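Local structure of (S)-ureidoglycine--glyoxylate transaminase (Bacillus subtilis, 3ISL) at residues A[80-85]-A[137-142]; A[88-93]-A[130-135]; A[113-118]-A[126-131]. The protein catalyses the pyridoxal 5'-phosphate-dependent transfer of the amino group of (S)-ureidoglycine to glyoxylate, yielding oxalurate and glycine in purine catabolism. One frame throughout, in Å; residues are numbered along the deposited sequence.

Interaction 1: A[80-85]-A[137-142]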
ATOM      1  N   ALA A  80       5.832   4.871  14.961  1.00 26.32           N
ATOM      2  CA  ALA A  80       4.665   4.508  15.779  1.00 27.85           C
ATOM      3  C   ALA A  80       4.997   3.395  16.784  1.00 28.17           C
ATOM      4  O   ALA A  80       4.547   3.422  17.927  1.00 27.95           O
ATOM      5  CB  ALA A  80       3.477   4.064  14.883  1.00 27.43           C
ATOM      6  N   SER A  81       5.784   2.426  16.360  1.00 27.44           N
ATOM      7  CA  SER A  81       5.934   1.228  17.173  1.00 28.04           C
ATOM      8  C   SER A  81       6.949   1.468  18.306  1.00 28.05           C
ATOM      9  O   SER A  81       6.923   0.797  19.298  1.00 27.78           O
ATOM     10  CB  SER A  81       6.328   0.046  16.289  1.00 28.78           C
ATOM     11  OG  SER A  81       7.678   0.224  15.836  1.00 36.08           O
ATOM     12  N   VAL A  82       7.763   2.507  18.170  1.00 26.86           N
ATOM     13  CA  VAL A  82       8.868   2.763  19.071  1.00 28.83           C
ATOM     14  C   VAL A  82       8.681   4.047  19.944  1.00 28.77           C
ATOM     15  O   VAL A  82       9.463   4.302  20.838  1.00 29.02           O
ATOM     16  CB  VAL A  82      10.132   2.717  18.179  1.00 29.68           C
ATOM     17  CG1 VAL A  82      10.830   3.983  18.055  1.00 29.90           C
ATOM     18  CG2 VAL A  82      10.921   1.405  18.370  1.00 28.52           C
ATOM     19  N   ILE A  83       7.583   4.793  19.728  1.00 27.77           N
ATOM     20  CA  ILE A  83       7.310   6.046  20.412  1.00 26.88           C
ATOM     21  C   ILE A  83       6.123   5.952  21.299  1.00 27.71           C
ATOM     22  O   ILE A  83       5.039   5.627  20.826  1.00 27.35           O
ATOM     23  CB  ILE A  83       7.088   7.211  19.447  1.00 25.72           C
ATOM     24  CG1 ILE A  83       8.428   7.561  18.785  1.00 25.05           C
ATOM     25  CG2 ILE A  83       6.571   8.457  20.236  1.00 24.75           C
ATOM     26  CD1 ILE A  83       8.325   8.574  17.678  1.00 23.19           C
ATOM     27  N   GLU A  84       6.330   6.206  22.587  1.00 28.22           N
ATOM     28  CA  GLU A  84       5.217   6.403  23.532  1.00 30.73           C
ATOM     29  C   GLU A  84       5.138   7.906  23.857  1.00 30.65           C
ATOM     30  O   GLU A  84       6.158   8.590  23.828  1.00 29.93           O
ATOM     31  CB  GLU A  84       5.469   5.609  24.829  1.00 31.42           C
ATOM     32  CG  GLU A  84       5.063   4.108  24.778  1.00 35.96           C
ATOM     33  CD  GLU A  84       5.891   3.261  25.788  1.00 42.91           C
ATOM     34  OE1 GLU A  84       6.450   3.863  26.723  1.00 43.09           O
ATOM     35  OE2 GLU A  84       6.011   2.008  25.626  1.00 44.82           O
ATOM     36  N   PRO A  85       3.932   8.426  24.168  1.00 30.42           N
ATOM     37  CA  PRO A  85       3.860   9.851  24.483  1.00 30.69           C
ATOM     38  C   PRO A  85       4.965  10.239  25.454  1.00 30.35           C
ATOM     39  O   PRO A  85       5.298   9.442  26.333  1.00 29.07           O
ATOM     40  CB  PRO A  85       2.465   9.985  25.176  1.00 29.89           C
ATOM     41  CG  PRO A  85       1.653   8.964  24.405  1.00 32.48           C
ATOM     42  CD  PRO A  85       2.620   7.775  24.312  1.00 30.62           C
ATOM     43  N   PRO A 137      18.172  11.285  24.084  1.00 25.96           N
ATOM     44  CA  PRO A 137      16.866  10.895  23.555  1.00 25.39           C
ATOM     45  C   PRO A 137      16.685   9.373  23.558  1.00 24.91           C
ATOM     46  O   PRO A 137      17.665   8.610  23.430  1.00 24.29           O
ATOM     47  CB  PRO A 137      16.932  11.429  22.116  1.00 25.50           C
ATOM     48  CG  PRO A 137      18.336  11.214  21.754  1.00 24.77           C
ATOM     49  CD  PRO A 137      19.117  11.608  23.007  1.00 25.43           C
ATOM     50  N   LYS A 138      15.456   8.905  23.679  1.00 24.79           N
ATOM     51  CA  LYS A 138      15.200   7.481  23.403  1.00 25.08           C
ATOM     52  C   LYS A 138      15.537   7.191  21.906  1.00 24.65           C
ATOM     53  O   LYS A 138      16.055   6.116  21.535  1.00 24.67           O
ATOM     54  CB  LYS A 138      13.725   7.116  23.754  1.00 24.52           C
ATOM     55  CG  LYS A 138      13.312   5.715  23.371  1.00 26.92           C
ATOM     56  CD  LYS A 138      11.834   5.409  23.771  1.00 29.11           C
ATOM     57  CE  LYS A 138      11.462   3.975  23.541  1.00 26.97           C
ATOM     58  NZ  LYS A 138      10.013   3.754  23.843  1.00 27.41           N
ATOM     59  N   ILE A 139      15.269   8.169  21.059  1.00 24.55           N
ATOM     60  CA  ILE A 139      15.326   7.944  19.617  1.00 25.34           C
ATOM     61  C   ILE A 139      16.000   9.112  18.898  1.00 25.75           C
ATOM     62  O   ILE A 139      15.709  10.306  19.191  1.00 23.66           O
ATOM     63  CB  ILE A 139      13.908   7.842  18.999  1.00 25.75           C
ATOM     64  CG1 ILE A 139      13.168   6.659  19.626  1.00 27.11           C
ATOM     65  CG2 ILE A 139      13.982   7.756  17.396  1.00 23.91           C
ATOM     66  CD1 ILE A 139      11.756   6.800  19.584  1.00 26.66           C
ATOM     67  N   VAL A 140      16.883   8.764  17.960  1.00 24.88           N
ATOM     68  CA  VAL A 140      17.281   9.746  16.979  1.00 24.03           C
ATOM     69  C   VAL A 140      16.880   9.315  15.594  1.00 24.44           C
ATOM     70  O   VAL A 140      17.171   8.201  15.160  1.00 22.07           O
ATOM     71  CB  VAL A 140      18.740  10.295  17.164  1.00 25.91           C
ATOM     72  CG1 VAL A 140      19.507   9.758  18.395  1.00 26.30           C
ATOM     73  CG2 VAL A 140      19.518  10.609  15.883  1.00 22.34           C
ATOM     74  N   ALA A 141      16.125  10.211  14.943  1.00 24.93           N
ATOM     75  CA  ALA A 141      15.498   9.922  13.662  1.00 24.63           C
ATOM     76  C   ALA A 141      16.115  10.842  12.656  1.00 24.27           C
ATOM     77  O   ALA A 141      16.145  12.058  12.865  1.00 24.96           O
ATOM     78  CB  ALA A 141      13.950  10.144  13.717  1.00 23.48           C
ATOM     79  N   MET A 142      16.537  10.293  11.529  1.00 23.07           N
ATOM     80  CA  MET A 142      17.205  11.117  10.544  1.00 25.18           C
ATOM     81  C   MET A 142      17.070  10.627   9.085  1.00 24.07           C
ATOM     82  O   MET A 142      16.980   9.434   8.849  1.00 23.43           O
ATOM     83  CB  MET A 142      18.686  11.130  10.900  1.00 25.69           C
ATOM     84  CG  MET A 142      19.386  12.391  10.529  1.00 29.04           C
ATOM     85  SD  MET A 142      21.124  12.176  11.007  1.00 34.39           S
ATOM     86  CE  MET A 142      21.781  13.477   9.977  1.00 28.85           C
TER

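Interaction 2: A[88-93]-A[130-135]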
ATOM      1  N   ASP A  88      11.551  11.383  24.355  1.00 28.14           N
ATOM      2  CA  ASP A  88      12.369  12.393  23.690  1.00 27.19           C
ATOM      3  C   ASP A  88      12.894  11.845  22.351  1.00 26.82           C
ATOM      4  O   ASP A  88      13.399  10.727  22.302  1.00 26.63           O
ATOM      5  CB  ASP A  88      13.538  12.738  24.578  1.00 26.89           C
ATOM      6  CG  ASP A  88      13.135  13.572  25.792  1.00 28.66           C
ATOM      7  OD1 ASP A  88      12.410  14.567  25.633  1.00 28.42           O
ATOM      8  OD2 ASP A  88      13.622  13.260  26.895  1.00 31.49           O
ATOM      9  N   VAL A  89      12.777  12.644  21.289  1.00 25.72           N
ATOM     10  CA  VAL A  89      13.177  12.250  19.952  1.00 24.55           C
ATOM     11  C   VAL A  89      13.948  13.411  19.328  1.00 24.49           C
ATOM     12  O   VAL A  89      13.424  14.511  19.164  1.00 23.51           O
ATOM     13  CB  VAL A  89      11.928  11.882  19.069  1.00 26.85           C
ATOM     14  CG1 VAL A  89      12.347  11.556  17.600  1.00 25.89           C
ATOM     15  CG2 VAL A  89      11.057  10.709  19.703  1.00 21.99           C
ATOM     16  N   LEU A  90      15.199  13.138  18.973  1.00 23.73           N
ATOM     17  CA  LEU A  90      16.084  14.131  18.390  1.00 23.08           C
ATOM     18  C   LEU A  90      16.020  13.960  16.858  1.00 21.24           C
ATOM     19  O   LEU A  90      16.297  12.897  16.350  1.00 20.13           O
ATOM     20  CB  LEU A  90      17.526  13.852  18.791  1.00 21.15           C
ATOM     21  CG  LEU A  90      18.551  14.992  18.918  1.00 24.11           C
ATOM     22  CD1 LEU A  90      19.959  14.564  18.496  1.00 22.05           C
ATOM     23  CD2 LEU A  90      18.199  16.429  18.471  1.00 22.74           C
ATOM     24  N   ILE A  91      15.739  15.026  16.145  1.00 20.61           N
ATOM     25  CA  ILE A  91      15.655  14.930  14.701  1.00 21.32           C
ATOM     26  C   ILE A  91      16.504  16.047  14.105  1.00 21.90           C
ATOM     27  O   ILE A  91      16.105  17.203  14.130  1.00 20.07           O
ATOM     28  CB  ILE A  91      14.204  15.048  14.223  1.00 22.81           C
ATOM     29  CG1 ILE A  91      13.308  14.106  15.053  1.00 25.94           C
ATOM     30  CG2 ILE A  91      14.107  14.724  12.692  1.00 19.71           C
ATOM     31  CD1 ILE A  91      11.795  14.144  14.721  1.00 30.01           C
ATOM     32  N   PRO A  92      17.662  15.701  13.561  1.00 22.09           N
ATOM     33  CA  PRO A  92      18.419  16.744  12.879  1.00 23.94           C
ATOM     34  C   PRO A  92      17.871  16.853  11.463  1.00 25.28           C
ATOM     35  O   PRO A  92      17.920  15.895  10.728  1.00 26.46           O
ATOM     36  CB  PRO A  92      19.883  16.215  12.873  1.00 22.22           C
ATOM     37  CG  PRO A  92      19.895  14.955  13.690  1.00 23.94           C
ATOM     38  CD  PRO A  92      18.407  14.437  13.642  1.00 23.14           C
ATOM     39  N   ILE A  93      17.422  18.045  11.091  1.00 26.13           N
ATOM     40  CA  ILE A  93      16.722  18.320   9.854  1.00 26.05           C
ATOM     41  C   ILE A  93      17.534  19.184   8.897  1.00 25.91           C
ATOM     42  O   ILE A  93      17.954  20.288   9.242  1.00 24.10           O
ATOM     43  CB  ILE A  93      15.439  19.039  10.195  1.00 26.49           C
ATOM     44  CG1 ILE A  93      14.499  18.083  10.966  1.00 24.51           C
ATOM     45  CG2 ILE A  93      14.713  19.568   8.907  1.00 25.19           C
ATOM     46  CD1 ILE A  93      13.468  18.915  11.792  1.00 23.39           C
ATOM     47  N   ARG A 130      26.994  15.936  20.110  1.00 24.01           N
ATOM     48  CA  ARG A 130      26.818  16.792  21.309  1.00 26.78           C
ATOM     49  C   ARG A 130      25.321  16.924  21.791  1.00 26.96           C
ATOM     50  O   ARG A 130      25.051  16.872  23.018  1.00 26.78           O
ATOM     51  CB  ARG A 130      27.461  18.143  21.050  1.00 27.19           C
ATOM     52  CG  ARG A 130      27.423  19.119  22.173  1.00 33.08           C
ATOM     53  CD  ARG A 130      28.768  19.110  22.892  1.00 38.70           C
ATOM     54  NE  ARG A 130      28.995  20.389  23.536  1.00 39.84           N
ATOM     55  CZ  ARG A 130      29.150  20.553  24.839  1.00 37.05           C
ATOM     56  NH1 ARG A 130      29.142  19.499  25.666  1.00 36.56           N
ATOM     57  NH2 ARG A 130      29.351  21.780  25.284  1.00 38.40           N
ATOM     58  N   GLU A 131      24.371  17.070  20.856  1.00 25.32           N
ATOM     59  CA  GLU A 131      22.939  17.105  21.229  1.00 26.52           C
ATOM     60  C   GLU A 131      22.433  15.803  21.726  1.00 25.00           C
ATOM     61  O   GLU A 131      21.576  15.787  22.611  1.00 27.19           O
ATOM     62  CB  GLU A 131      22.030  17.562  20.090  1.00 27.00           C
ATOM     63  CG  GLU A 131      22.354  18.989  19.747  1.00 31.94           C
ATOM     64  CD  GLU A 131      21.894  19.974  20.821  1.00 31.13           C
ATOM     65  OE1 GLU A 131      20.773  19.839  21.331  1.00 32.97           O
ATOM     66  OE2 GLU A 131      22.649  20.917  21.096  1.00 39.79           O
ATOM     67  N   ILE A 132      22.911  14.716  21.147  1.00 23.38           N
ATOM     68  CA  ILE A 132      22.615  13.404  21.648  1.00 23.57           C
ATOM     69  C   ILE A 132      23.013  13.324  23.125  1.00 24.36           C
ATOM     70  O   ILE A 132      22.194  12.930  23.950  1.00 24.14           O
ATOM     71  CB  ILE A 132      23.237  12.261  20.790  1.00 23.60           C
ATOM     72  CG1 ILE A 132      22.653  12.290  19.328  1.00 22.26           C
ATOM     73  CG2 ILE A 132      22.972  10.864  21.463  1.00 24.31           C
ATOM     74  CD1 ILE A 132      23.336  11.274  18.400  1.00 20.55           C
ATOM     75  N   LYS A 133      24.240  13.752  23.463  1.00 23.83           N
ATOM     76  CA  LYS A 133      24.732  13.585  24.818  1.00 26.37           C
ATOM     77  C   LYS A 133      23.941  14.453  25.795  1.00 26.29           C
ATOM     78  O   LYS A 133      23.688  14.088  26.920  1.00 27.21           O
ATOM     79  CB  LYS A 133      26.244  13.823  24.923  1.00 26.53           C
ATOM     80  CG  LYS A 133      27.125  12.649  24.394  1.00 29.32           C
ATOM     81  CD  LYS A 133      28.613  13.100  24.146  1.00 34.09           C
ATOM     82  CE  LYS A 133      28.675  14.304  23.025  1.00 37.45           C
ATOM     83  NZ  LYS A 133      30.013  15.017  22.509  1.00 22.23           N
ATOM     84  N   LYS A 134      23.523  15.600  25.313  1.00 27.61           N
ATOM     85  CA  LYS A 134      22.818  16.558  26.064  1.00 27.48           C
ATOM     86  C   LYS A 134      21.343  16.162  26.256  1.00 27.82           C
ATOM     87  O   LYS A 134      20.817  16.261  27.353  1.00 27.70           O
ATOM     88  CB  LYS A 134      22.908  17.869  25.313  1.00 28.82           C
ATOM     89  CG  LYS A 134      22.205  19.017  25.968  1.00 33.65           C
ATOM     90  CD  LYS A 134      22.304  20.228  25.093  1.00 41.64           C
ATOM     91  CE  LYS A 134      21.016  21.006  25.169  1.00 45.46           C
ATOM     92  NZ  LYS A 134      20.810  21.487  23.761  1.00 49.21           N
ATOM     93  N   VAL A 135      20.669  15.750  25.192  1.00 26.79           N
ATOM     94  CA  VAL A 135      19.244  15.511  25.287  1.00 28.02           C
ATOM     95  C   VAL A 135      18.960  14.097  25.838  1.00 28.34           C
ATOM     96  O   VAL A 135      17.929  13.864  26.507  1.00 29.10           O
ATOM     97  CB  VAL A 135      18.557  15.755  23.902  1.00 28.08           C
ATOM     98  CG1 VAL A 135      17.092  15.331  23.909  1.00 25.68           C
ATOM     99  CG2 VAL A 135      18.696  17.258  23.534  1.00 28.43           C
TER

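Interaction 3: A[113-118]-A[126-131]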
ATOM      1  N   HIS A 113      12.908  17.172  19.772  1.00 29.98           N
ATOM      2  CA  HIS A 113      14.026  18.154  19.783  1.00 30.01           C
ATOM      3  C   HIS A 113      14.558  18.237  18.346  1.00 30.58           C
ATOM      4  O   HIS A 113      15.048  17.217  17.796  1.00 30.60           O
ATOM      5  CB  HIS A 113      15.118  17.731  20.792  1.00 29.05           C
ATOM      6  CG  HIS A 113      14.588  17.428  22.167  1.00 32.04           C
ATOM      7  ND1 HIS A 113      13.852  16.288  22.460  1.00 36.16           N
ATOM      8  CD2 HIS A 113      14.710  18.098  23.337  1.00 33.46           C
ATOM      9  CE1 HIS A 113      13.546  16.275  23.746  1.00 31.46           C
ATOM     10  NE2 HIS A 113      14.047  17.363  24.299  1.00 34.68           N
ATOM     11  N   MET A 114      14.365  19.374  17.675  1.00 30.29           N
ATOM     12  CA  MET A 114      14.913  19.480  16.329  1.00 31.12           C
ATOM     13  C   MET A 114      16.172  20.320  16.276  1.00 30.83           C
ATOM     14  O   MET A 114      16.333  21.255  17.067  1.00 30.82           O
ATOM     15  CB  MET A 114      13.878  19.887  15.274  1.00 32.53           C
ATOM     16  CG  MET A 114      13.106  21.164  15.476  1.00 37.14           C
ATOM     17  SD  MET A 114      11.670  21.148  14.340  1.00 45.28           S
ATOM     18  CE  MET A 114      10.293  20.982  15.464  1.00 44.77           C
ATOM     19  N   LEU A 115      17.108  19.919  15.434  1.00 28.63           N
ATOM     20  CA  LEU A 115      18.188  20.786  15.031  1.00 29.00           C
ATOM     21  C   LEU A 115      17.901  21.105  13.567  1.00 29.63           C
ATOM     22  O   LEU A 115      17.382  20.236  12.838  1.00 29.25           O
ATOM     23  CB  LEU A 115      19.517  20.052  15.108  1.00 27.80           C
ATOM     24  CG  LEU A 115      20.198  19.742  16.423  1.00 31.53           C
ATOM     25  CD1 LEU A 115      21.207  18.585  16.195  1.00 33.04           C
ATOM     26  CD2 LEU A 115      20.881  21.020  16.966  1.00 36.44           C
ATOM     27  N   GLU A 116      18.241  22.298  13.105  1.00 29.55           N
ATOM     28  CA  GLU A 116      17.996  22.618  11.697  1.00 30.15           C
ATOM     29  C   GLU A 116      19.192  23.347  11.115  1.00 30.90           C
ATOM     30  O   GLU A 116      19.699  24.293  11.714  1.00 31.23           O
ATOM     31  CB  GLU A 116      16.750  23.480  11.542  1.00 30.64           C
ATOM     32  CG  GLU A 116      15.400  22.834  12.012  1.00 29.25           C
ATOM     33  CD  GLU A 116      14.317  23.916  12.248  1.00 32.72           C
ATOM     34  OE1 GLU A 116      14.345  24.600  13.296  1.00 36.38           O
ATOM     35  OE2 GLU A 116      13.449  24.133  11.394  1.00 29.21           O
ATOM     36  N   CYS A 117      19.635  22.924   9.938  1.00 30.81           N
ATOM     37  CA  CYS A 117      20.653  23.683   9.235  1.00 31.08           C
ATOM     38  C   CYS A 117      20.193  24.153   7.862  1.00 30.55           C
ATOM     39  O   CYS A 117      19.123  23.751   7.385  1.00 28.89           O
ATOM     40  CB  CYS A 117      21.999  22.928   9.126  1.00 31.92           C
ATOM     41  SG  CYS A 117      21.932  21.453   8.132  1.00 32.53           S
ATOM     42  N   GLU A 118      21.041  24.983   7.236  1.00 29.05           N
ATOM     43  CA  GLU A 118      20.740  25.538   5.950  1.00 29.40           C
ATOM     44  C   GLU A 118      20.525  24.488   4.859  1.00 28.61           C
ATOM     45  O   GLU A 118      21.359  23.619   4.650  1.00 26.07           O
ATOM     46  CB  GLU A 118      21.852  26.497   5.486  1.00 30.04           C
ATOM     47  CG  GLU A 118      21.244  27.707   4.848  1.00 35.36           C
ATOM     48  CD  GLU A 118      22.127  28.456   3.875  1.00 41.75           C
ATOM     49  OE1 GLU A 118      22.034  29.707   3.894  1.00 44.68           O
ATOM     50  OE2 GLU A 118      22.857  27.836   3.069  1.00 41.97           O
ATOM     51  N   GLU A 126      29.759  16.044  14.786  1.00 22.63           N
ATOM     52  CA  GLU A 126      30.107  16.440  16.167  1.00 23.91           C
ATOM     53  C   GLU A 126      29.050  17.309  16.828  1.00 24.34           C
ATOM     54  O   GLU A 126      28.812  17.154  18.059  1.00 25.51           O
ATOM     55  CB  GLU A 126      31.492  17.153  16.238  1.00 24.56           C
ATOM     56  CG  GLU A 126      32.701  16.220  15.980  1.00 27.15           C
ATOM     57  CD  GLU A 126      34.048  16.928  16.140  1.00 30.68           C
ATOM     58  OE1 GLU A 126      34.295  17.584  17.187  1.00 24.95           O
ATOM     59  OE2 GLU A 126      34.860  16.829  15.196  1.00 34.99           O
ATOM     60  N   ASP A 127      28.429  18.231  16.073  1.00 23.93           N
ATOM     61  CA  ASP A 127      27.221  18.977  16.624  1.00 23.36           C
ATOM     62  C   ASP A 127      26.038  18.081  16.971  1.00 23.23           C
ATOM     63  O   ASP A 127      25.422  18.224  18.049  1.00 23.03           O
ATOM     64  CB  ASP A 127      26.806  20.133  15.722  1.00 23.17           C
ATOM     65  CG  ASP A 127      27.963  21.147  15.527  1.00 23.64           C
ATOM     66  OD1 ASP A 127      28.682  21.406  16.493  1.00 21.76           O
ATOM     67  OD2 ASP A 127      28.212  21.642  14.428  1.00 26.27           O
ATOM     68  N   ILE A 128      25.749  17.112  16.118  1.00 22.50           N
ATOM     69  CA  ILE A 128      24.656  16.170  16.420  1.00 22.03           C
ATOM     70  C   ILE A 128      24.957  15.326  17.696  1.00 23.46           C
ATOM     71  O   ILE A 128      24.108  15.184  18.639  1.00 22.96           O
ATOM     72  CB  ILE A 128      24.323  15.293  15.168  1.00 21.61           C
ATOM     73  CG1 ILE A 128      23.860  16.212  14.020  1.00 18.86           C
ATOM     74  CG2 ILE A 128      23.235  14.185  15.527  1.00 18.64           C
ATOM     75  CD1 ILE A 128      23.525  15.557  12.698  1.00 20.87           C
ATOM     76  N   ILE A 129      26.153  14.735  17.695  1.00 23.19           N
ATOM     77  CA  ILE A 129      26.613  13.869  18.792  1.00 23.72           C
ATOM     78  C   ILE A 129      26.574  14.679  20.134  1.00 24.86           C
ATOM     79  O   ILE A 129      26.064  14.188  21.151  1.00 24.70           O
ATOM     80  CB  ILE A 129      27.983  13.311  18.444  1.00 23.94           C
ATOM     81  CG1 ILE A 129      27.853  12.340  17.239  1.00 21.98           C
ATOM     82  CG2 ILE A 129      28.679  12.738  19.697  1.00 23.88           C
ATOM     83  CD1 ILE A 129      29.216  12.047  16.604  1.00 26.07           C
ATOM     84  N   ARG A 130      26.994  15.936  20.110  1.00 24.01           N
ATOM     85  CA  ARG A 130      26.818  16.792  21.309  1.00 26.78           C
ATOM     86  C   ARG A 130      25.321  16.924  21.791  1.00 26.96           C
ATOM     87  O   ARG A 130      25.051  16.872  23.018  1.00 26.78           O
ATOM     88  CB  ARG A 130      27.461  18.143  21.050  1.00 27.19           C
ATOM     89  CG  ARG A 130      27.423  19.119  22.173  1.00 33.08           C
ATOM     90  CD  ARG A 130      28.768  19.110  22.892  1.00 38.70           C
ATOM     91  NE  ARG A 130      28.995  20.389  23.536  1.00 39.84           N
ATOM     92  CZ  ARG A 130      29.150  20.553  24.839  1.00 37.05           C
ATOM     93  NH1 ARG A 130      29.142  19.499  25.666  1.00 36.56           N
ATOM     94  NH2 ARG A 130      29.351  21.780  25.284  1.00 38.40           N
ATOM     95  N   GLU A 131      24.371  17.070  20.856  1.00 25.32           N
ATOM     96  CA  GLU A 131      22.939  17.105  21.229  1.00 26.52           C
ATOM     97  C   GLU A 131      22.433  15.803  21.726  1.00 25.00           C
ATOM     98  O   GLU A 131      21.576  15.787  22.611  1.00 27.19           O
ATOM     99  CB  GLU A 131      22.030  17.562  20.090  1.00 27.00           C
ATOM    100  CG  GLU A 131      22.354  18.989  19.747  1.00 31.94           C
ATOM    101  CD  GLU A 131      21.894  19.974  20.821  1.00 31.13           C
ATOM    102  OE1 GLU A 131      20.773  19.839  21.331  1.00 32.97           O
ATOM    103  OE2 GLU A 131      22.649  20.917  21.096  1.00 39.79           O
TER

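Interaction 1: A[80-85]-A[137-142]
K138 reaches across to the C-terminal end of helix 71-82 and gives a hydrogen bond from NZ to V82 O, 3.1 Å long. The ammonium does not sit on a carbonyl lone pair: it approaches from above the carbonyl plane, 38° out of it, with a C=O...N angle of 142°. Lysine suits this place because its chain can span the gap: CG stands anti to the backbone N (chi1 174°) and every later torsion is also near 180°, so the fully extended arm carries NZ to the last helical residue. The same NZ forms a salt bridge with D87, whose carboxylate also accepts the backbone N-H of E84. E84 adds a second acid nearby, but its OE1 stays 4.6 Å from K138 NZ, too far for a salt bridge.

Next in the chain comes I139, the first residue of strand 139-143. Its long branch ends in CD1, which V82 and I83 meet from well-separated directions. I139 CD1 is 3.3 Å from V82 CG1, though V82's nearly eclipsed first torsion makes that closeness doubtful, and 3.5 Å from I83 CG1, where the two isoleucine chains cross at about a right angle. Branched aliphatic residues fill this buried seam well, and L168 and I170 of strand 168-172, together with V215 and V218 of helix 213-220, pack around V82. The cationic end of K138, placed where the helix stops, is consistent with favourable electrostatics toward the negative end of the helix dipole, while its neighbour I139 supplies the apolar grip.

Interaction 2: A[88-93]-A[130-135]
L90 and I132 form the centre of a strand-to-helix packing contact, in which helix 125-135 lies over one face of the main sheet at the level of strand 88-93. No hydrogen bond joins the two segments. Their axes run nearly antiparallel, at 166°, with a closest approach of 9.8 Å, close to the usual spacing of a helix layered on a sheet.

L90 directs its CB at the helix, with CG anti to the backbone N (chi1 -151°). Its CD1 meets I132 CG1 at 3.6 Å, and the two side chains cross at about a right angle. The same methyl, L90 CD1, lies 4.0 Å from E131 CB, so leucine's length carries a single methyl to two consecutive helical residues. Such a three-layer arrangement, helices on both faces of a largely parallel sheet, belongs to the large domain of fold-type I aminotransferases, the class to which this family belongs. I132 also packs on V140 of the adjoining strand 139-143, so one helical residue bridges two strands.

E131 shows the change from apolar to polar along a single side chain. Its CB faces L90, whereas its chain bends at chi2 (-71°) and its OE1 takes a salt bridge from K134 NZ at 2.9 Å, met on the syn side of the carboxylate. Near the end of the helix, V135 CG1 comes within 4.4 Å of D88 CB, a looser touch between a valine methyl and the CB of a partly exposed aspartate.

Interaction 3: A[113-118]-A[126-131]
L115 carries this contact, reaching from strand 111-116 to helix 125-135, which follows it in the chain. The strand is the outermost of the sheet on its side within this chain, and the helix returns across the sheet to lead into strand 139-143: a right-handed beta-alpha-beta crossover, here passing over strand 88-93.

From CB, which is directed at the helix, the leucine continues to CG, placed anti to the carbonyl carbon (chi1 -74°) and 4.0 Å from E131 CG. There the chain forks. CD1 lies against both methylenes of the glutamate, CB and CG, 3.8 Å from E131 CG, and turns its other flank to I128, whose CG1 is 4.2 Å from L115 CD1. I128 and L115 both also pack on F123 of the loop before the helix. Leucine suits this partly exposed position on the edge strand, since its two methyls can meet a buried isoleucine and the aliphatic part of a glutamate together; the carboxylate of that glutamate is already engaged by K134. The leucine and glutamate side chains cross at an oblique angle, and the other methyl, L115 CD2, lies 3.7 Å from E131 CG and 4.1 Å from E131 CD.

Overall arrangement
Following the chain, helix 71-82 ends at 80-85 and strand 88-93 begins soon after. Helix 96-107 then leads to strand 111-116, helix 125-135 and strand 139-143. Interaction 3 closes the shortest loop, between 113-118 and 126-131. Interaction 2 starts earlier and ends on the same helix as interaction 3, with R130 and E131 in common, and interaction 1 spans both, so the three nest and none cross. Strand 88-93 lies between strands 139-143 and 111-116, with backbone hydrogen bonds from L90 to I139 and A141, and from V89 and I93 to H113 and L115. The three contacts tie helices 71-82 and 125-135 to the three strands at the 111-116 edge of the sheet.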